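PDB 5MSX: putative endo-1,4-beta-xylanase from Bacteroides thetaiotaomicron VPI-5482, which probably hydrolyses O-glycosidic bonds in plant pectin, as a family 43 glycoside hydrolase that also carries a calcium-binding F5/8 type C domain. Local coordinates for residues P108-Y113 and D133-P138; G364-A369 and G452-N457. One frame throughout, in Å; residues are numbered along the deposited sequence.

The two contacts lie in different parts of the protein, the family 43 catalytic part and the F5/8 type C part, and both segments of contact 1 precede those of contact 2 in the sequence. Their centres are about 33 Å apart and their nearest atoms about 21 Å, so they do not touch. Contact 1 (108-113 with 133-138) stands back from the predicted catalytic residues: the side chain of Ile110 is about 12 Å from that of Asp36, the predicted proton acceptor, and the side chain of Tyr113 about 11 Å from that of Asp154, predicted to tune the pKa of the general acid. Contact 2 (364-369 with 452-457) binds a calcium ion directly through Ser365, Trp454 and Glu455.

Contact 1 (P108-Y113 and D133-P138); sequences PTINGY and DEFYKP
Ile110 meets Phe135 where a tight beta hairpin of the family 43 propeller, turned by a type I' turn from Ile110 to Tyr113, is flanked by the loop 133-138. With CG2 anti to the backbone N (CG1 at chi1 -51°), the isoleucine presents two carbons to the ring: CG2 lies over one face, 4.1 Å from the Phe135 ring centroid and 20° off its normal, a CH-pi contact displaced toward the rim, while CD1 comes within 3.6 Å of CZ of Phe135. Tyr115 meets the same phenyl ring edge-to-face. Asn111 follows at the turn, its OD1 4.2 Å from CE of Lys137, a loose approach; the amide itself is hydrogen-bonded to Lys90 N through OD1 and to Glu89 OE1 through ND2. Tyr113 closes the hairpin, Ile110 N donating to Tyr113 O at 2.7 Å, and CD1 of the Tyr113 ring lies 3.6 Å from O of Pro138, a residue that follows a cis peptide bond. Polar linkage between the segments runs through a water that donates both its protons, to Ile110 O at 2.7 Å and to Pro138 O at 2.8 Å.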
loop_
_atom_site.group_PDB
_atom_site.type_symbol
_atom_site.label_atom_id
_atom_site.label_comp_id
_atom_site.label_asym_id
_atom_site.label_seq_id
_atom_site.Cartn_x
_atom_site.Cartn_y
_atom_site.Cartn_z
ATOM N N PRO C 108 11.089 5.852 -14.198
ATOM C CA PRO C 108 11.935 6.351 -15.288
ATOM C C PRO C 108 12.308 5.294 -16.308
ATOM O O PRO C 108 12.037 4.096 -16.119
ATOM C CB PRO C 108 13.140 6.904 -14.546
ATOM C CG PRO C 108 13.263 6.008 -13.365
ATOM C CD PRO C 108 11.856 5.706 -12.945
ATOM N N THR C 109 12.875 5.745 -17.429
ATOM C CA THR C 109 13.334 4.845 -18.483
ATOM C C THR C 109 14.856 4.794 -18.424
ATOM O O THR C 109 15.525 5.774 -18.730
ATOM C CB THR C 109 12.802 5.282 -19.833
ATOM O OG1 THR C 109 11.377 5.226 -19.778
ATOM C CG2 THR C 109 13.298 4.387 -20.977
ATOM N N ILE C 110 15.385 3.655 -17.967
ATOM C CA ILE C 110 16.815 3.544 -17.630
ATOM C C ILE C 110 17.448 2.564 -18.603
ATOM O O ILE C 110 16.992 1.421 -18.743
ATOM C CB ILE C 110 17.035 3.177 -16.149
ATOM C CG1 ILE C 110 16.229 4.131 -15.250
ATOM C CG2 ILE C 110 18.514 3.258 -15.778
ATOM C CD1 ILE C 110 16.515 4.063 -13.753
ATOM N N ASN C 111 18.447 3.065 -19.333
ATOM C CA ASN C 111 19.071 2.350 -20.462
ATOM C C ASN C 111 18.044 1.757 -21.398
ATOM O O ASN C 111 18.147 0.604 -21.779
ATOM C CB ASN C 111 20.063 1.295 -19.946
ATOM C CG ASN C 111 21.133 1.913 -19.076
ATOM O OD1 ASN C 111 21.670 2.972 -19.392
ATOM N ND2 ASN C 111 21.426 1.286 -17.963
ATOM N N GLY C 112 17.033 2.560 -21.750
ATOM C CA GLY C 112 15.961 2.135 -22.666
ATOM C C GLY C 112 14.735 1.425 -22.097
ATOM O O GLY C 112 13.808 1.081 -22.850
ATOM N N TYR C 113 14.693 1.193 -20.788
ATOM C CA TYR C 113 13.639 0.336 -20.212
ATOM C C TYR C 113 13.052 0.934 -18.943
ATOM O O TYR C 113 13.760 1.533 -18.154
ATOM C CB TYR C 113 14.168 -1.095 -19.945
ATOM C CG TYR C 113 14.464 -1.855 -21.210
ATOM C CD1 TYR C 113 15.686 -1.737 -21.845
ATOM C CD2 TYR C 113 13.513 -2.682 -21.780
ATOM C CE1 TYR C 113 15.951 -2.437 -23.018
ATOM C CE2 TYR C 113 13.771 -3.384 -22.938
ATOM C CZ TYR C 113 14.988 -3.248 -23.549
ATOM O OH TYR C 113 15.219 -3.923 -24.712
ATOM N N ASP C 133 18.882 -3.443 -5.967
ATOM C CA ASP C 133 19.098 -2.065 -6.424
ATOM C C ASP C 133 20.376 -1.852 -7.296
ATOM O O ASP C 133 21.324 -1.200 -6.875
ATOM C CB ASP C 133 19.104 -1.081 -5.238
ATOM C CG ASP C 133 18.956 0.382 -5.694
ATOM O OD1 ASP C 133 18.342 0.633 -6.762
ATOM O OD2 ASP C 133 19.454 1.283 -5.004
ATOM N N GLU C 134 20.377 -2.373 -8.519
ATOM C CA GLU C 134 21.533 -2.228 -9.415
ATOM C C GLU C 134 21.127 -2.412 -10.860
ATOM O O GLU C 134 20.099 -3.037 -11.144
ATOM C CB GLU C 134 22.623 -3.240 -9.058
ATOM C CG GLU C 134 22.150 -4.674 -9.074
ATOM C CD GLU C 134 23.281 -5.664 -8.851
ATOM O OE1 GLU C 134 23.990 -5.553 -7.823
ATOM O OE2 GLU C 134 23.448 -6.564 -9.706
ATOM N N PHE C 135 21.961 -1.890 -11.762
ATOM C CA PHE C 135 21.670 -1.891 -13.193
ATOM C C PHE C 135 22.768 -2.554 -13.988
ATOM O O PHE C 135 23.925 -2.447 -13.642
ATOM C CB PHE C 135 21.471 -0.451 -13.706
ATOM C CG PHE C 135 20.272 0.216 -13.106
ATOM C CD1 PHE C 135 18.997 -0.047 -13.603
ATOM C CD2 PHE C 135 20.403 1.057 -12.022
ATOM C CE1 PHE C 135 17.878 0.556 -13.040
ATOM C CE2 PHE C 135 19.283 1.647 -11.441
ATOM C CZ PHE C 135 18.022 1.390 -11.957
ATOM N N TYR C 136 22.364 -3.233 -15.055
ATOM C CA TYR C 136 23.264 -3.756 -16.060
ATOM C C TYR C 136 22.426 -3.881 -17.314
ATOM O O TYR C 136 21.205 -3.920 -17.224
ATOM C CB TYR C 136 23.836 -5.117 -15.632
ATOM C CG TYR C 136 22.819 -6.200 -15.294
ATOM C CD1 TYR C 136 22.205 -6.939 -16.292
ATOM C CD2 TYR C 136 22.518 -6.515 -13.967
ATOM C CE1 TYR C 136 21.305 -7.944 -15.993
ATOM C CE2 TYR C 136 21.614 -7.526 -13.653
ATOM C CZ TYR C 136 21.016 -8.230 -14.675
ATOM O OH TYR C 136 20.114 -9.231 -14.394
ATOM N N LYS C 137 23.075 -3.975 -18.470
ATOM C CA LYS C 137 22.394 -3.936 -19.758
ATOM C C LYS C 137 22.121 -5.334 -20.295
ATOM O O LYS C 137 22.820 -6.249 -19.914
ATOM C CB LYS C 137 23.254 -3.178 -20.749
ATOM C CG LYS C 137 23.557 -1.762 -20.304
ATOM C CD LYS C 137 24.348 -1.068 -21.379
ATOM C CE LYS C 137 24.611 0.379 -21.024
ATOM N NZ LYS C 137 25.194 1.016 -22.230
ATOM N N PRO C 138 21.136 -5.520 -21.180
ATOM C CA PRO C 138 20.249 -4.459 -21.682
ATOM C C PRO C 138 19.177 -4.065 -20.657
ATOM O O PRO C 138 18.846 -2.877 -20.555
ATOM C CB PRO C 138 19.625 -5.074 -22.940
ATOM C CG PRO C 138 19.713 -6.556 -22.741
ATOM C CD PRO C 138 20.797 -6.841 -21.730
HETATM O O HOH W 1 17.707 -1.202 -18.656
#

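Contact 2 (G364-A369 and G452-N457); sequences GSRWMA and GIWEWN. With CA (calcium ion), chain T.
Ser365 and Trp454 bring their carbonyl oxygens to one calcium ion, each O at 2.4 Å from the metal. The two oxygens sit side by side without a hydrogen bond, held together by the cation. Ser365 binds a second time through OG at 2.6 Å, Glu455 adds OE2, and Phe357, Asp360 and Ala362 complete the site. Behind this shell, antiparallel pairing fixes the backbone: Trp367 N donates to Ile453 O at 2.9 Å, and Ile453 N returns the bond to Trp367 O. In this pair CG1 of Ile453 lies at the Trp367 ring edge, near its plane, 3.9 Å from CE3. Next, Met368 faces Gly452, where a CB would collide with the sulfur of the bent Met368 chain. Arg366, extended from CG to NE, lies alongside the Trp454 indole with CD over its six-membered ring, 3.7 Å from the centroid, and the guanidinium plane only 11° from that of the ring; Glu351 holds NE in a salt bridge. An alanine in place of Trp454 would probably leave the Arg366 chain without its flat support, freer to swing. Trp454 and Glu455 form a classic beta bulge opposite Tyr395 of strand 386-396; on the face opposite Met368, Trp367 and Ile453 pack against Ile379 of strand 378-383 and against strand 438-448.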
loop_
_atom_site.group_PDB
_atom_site.type_symbol
_atom_site.label_atom_id
_atom_site.label_comp_id
_atom_site.label_asym_id
_atom_site.label_seq_id
_atom_site.Cartn_x
_atom_site.Cartn_y
_atom_site.Cartn_z
ATOM N N GLY C 364 17.330 30.784 -21.480
ATOM C CA GLY C 364 17.638 30.299 -22.810
ATOM C C GLY C 364 18.963 30.770 -23.375
ATOM O O GLY C 364 19.414 30.236 -24.378
ATOM N N SER C 365 19.589 31.770 -22.740
ATOM C CA SER C 365 20.863 32.282 -23.215
ATOM C C SER C 365 22.016 32.045 -22.244
ATOM O O SER C 365 21.827 32.026 -21.017
ATOM C CB SER C 365 20.741 33.761 -23.478
ATOM O OG SER C 365 20.494 34.485 -22.295
ATOM N N ARG C 366 23.212 31.901 -22.806
ATOM C CA ARG C 366 24.404 31.634 -22.031
ATOM C C ARG C 366 25.637 32.290 -22.642
ATOM O O ARG C 366 25.766 32.377 -23.879
ATOM C CB ARG C 366 24.655 30.119 -21.970
ATOM C CG ARG C 366 24.492 29.463 -23.323
ATOM C CD ARG C 366 24.724 27.986 -23.262
ATOM N NE ARG C 366 24.499 27.452 -24.586
ATOM C CZ ARG C 366 24.945 26.294 -25.030
ATOM N NH1 ARG C 366 25.621 25.489 -24.244
ATOM N NH2 ARG C 366 24.689 25.941 -26.271
ATOM N N TRP C 367 26.546 32.715 -21.760
ATOM C CA TRP C 367 27.957 32.944 -22.138
ATOM C C TRP C 367 28.615 31.601 -22.259
ATOM O O TRP C 367 28.328 30.699 -21.467
ATOM C CB TRP C 367 28.700 33.787 -21.098
ATOM C CG TRP C 367 30.209 33.783 -21.239
ATOM C CD1 TRP C 367 30.935 34.316 -22.262
ATOM C CD2 TRP C 367 31.156 33.213 -20.334
ATOM N NE1 TRP C 367 32.277 34.114 -22.059
ATOM C CE2 TRP C 367 32.449 33.457 -20.875
ATOM C CE3 TRP C 367 31.049 32.550 -19.095
ATOM C CZ2 TRP C 367 33.637 33.037 -20.234
ATOM C CZ3 TRP C 367 32.249 32.114 -18.448
ATOM C CH2 TRP C 367 33.522 32.361 -19.035
ATOM N N MET C 368 29.486 31.453 -23.250
ATOM C CA MET C 368 30.401 30.330 -23.335
ATOM C C MET C 368 31.785 30.834 -23.752
ATOM O O MET C 368 31.918 31.588 -24.730
ATOM C CB MET C 368 29.926 29.298 -24.360
ATOM C CG MET C 368 28.622 28.586 -24.001
ATOM S SD MET C 368 28.875 27.334 -22.747
ATOM C CE MET C 368 29.803 26.092 -23.617
ATOM N N ALA C 369 32.810 30.417 -23.007
ATOM C CA ALA C 369 34.207 30.643 -23.385
ATOM C C ALA C 369 34.535 29.880 -24.671
ATOM O O ALA C 369 33.924 28.822 -24.953
ATOM C CB ALA C 369 35.134 30.180 -22.261
ATOM N N GLY C 452 31.016 27.973 -18.957
ATOM C CA GLY C 452 29.913 28.791 -19.412
ATOM C C GLY C 452 28.871 29.019 -18.354
ATOM O O GLY C 452 28.794 28.258 -17.398
ATOM N N ILE C 453 28.077 30.072 -18.531
ATOM C CA ILE C 453 27.096 30.505 -17.559
ATOM C C ILE C 453 25.770 30.887 -18.257
ATOM O O ILE C 453 25.739 31.799 -19.131
ATOM C CB ILE C 453 27.614 31.740 -16.769
ATOM C CG1 ILE C 453 28.943 31.433 -16.054
ATOM C CG2 ILE C 453 26.583 32.196 -15.753
ATOM C CD1 ILE C 453 29.441 32.573 -15.176
ATOM N N TRP C 454 24.688 30.206 -17.847
ATOM C CA TRP C 454 23.300 30.611 -18.175
ATOM C C TRP C 454 22.862 31.895 -17.462
ATOM O O TRP C 454 22.322 32.818 -18.082
ATOM C CB TRP C 454 22.311 29.500 -17.790
ATOM C CG TRP C 454 22.448 28.199 -18.496
ATOM C CD1 TRP C 454 22.955 27.054 -17.992
ATOM C CD2 TRP C 454 22.042 27.905 -19.844
ATOM N NE1 TRP C 454 22.893 26.048 -18.926
ATOM C CE2 TRP C 454 22.359 26.548 -20.084
ATOM C CE3 TRP C 454 21.470 28.666 -20.879
ATOM C CZ2 TRP C 454 22.111 25.923 -21.318
ATOM C CZ3 TRP C 454 21.237 28.066 -22.091
ATOM C CH2 TRP C 454 21.530 26.696 -22.299
ATOM N N GLU C 455 23.056 31.939 -16.144
ATOM C CA GLU C 455 22.615 33.076 -15.319
ATOM C C GLU C 455 23.541 33.283 -14.135
ATOM O O GLU C 455 23.965 32.318 -13.504
ATOM C CB GLU C 455 21.166 32.916 -14.801
ATOM C CG GLU C 455 20.073 33.333 -15.790
ATOM C CD GLU C 455 20.278 34.756 -16.316
ATOM O OE1 GLU C 455 20.378 35.679 -15.483
ATOM O OE2 GLU C 455 20.384 34.958 -17.552
ATOM N N TRP C 456 23.833 34.547 -13.836
ATOM C CA TRP C 456 24.702 34.909 -12.720
ATOM C C TRP C 456 23.997 36.038 -12.018
ATOM O O TRP C 456 23.910 37.153 -12.538
ATOM C CB TRP C 456 26.094 35.310 -13.205
ATOM C CG TRP C 456 27.103 35.708 -12.139
ATOM C CD1 TRP C 456 27.034 35.469 -10.792
ATOM C CD2 TRP C 456 28.350 36.390 -12.357
ATOM N NE1 TRP C 456 28.143 35.990 -10.157
ATOM C CE2 TRP C 456 28.967 36.554 -11.095
ATOM C CE3 TRP C 456 28.995 36.895 -13.494
ATOM C CZ2 TRP C 456 30.213 37.185 -10.942
ATOM C CZ3 TRP C 456 30.230 37.520 -13.342
ATOM C CH2 TRP C 456 30.824 37.663 -12.073
ATOM N N ASN C 457 23.443 35.722 -10.858
ATOM C CA ASN C 457 22.636 36.684 -10.098
ATOM C C ASN C 457 23.443 37.151 -8.900
ATOM O O ASN C 457 24.037 36.335 -8.180
ATOM C CB ASN C 457 21.332 36.048 -9.635
ATOM C CG ASN C 457 20.448 35.622 -10.794
ATOM O OD1 ASN C 457 20.427 36.235 -11.840
ATOM N ND2 ASN C 457 19.729 34.558 -10.600
HETATM CA CA CA T . 21.165 34.031 -19.825
#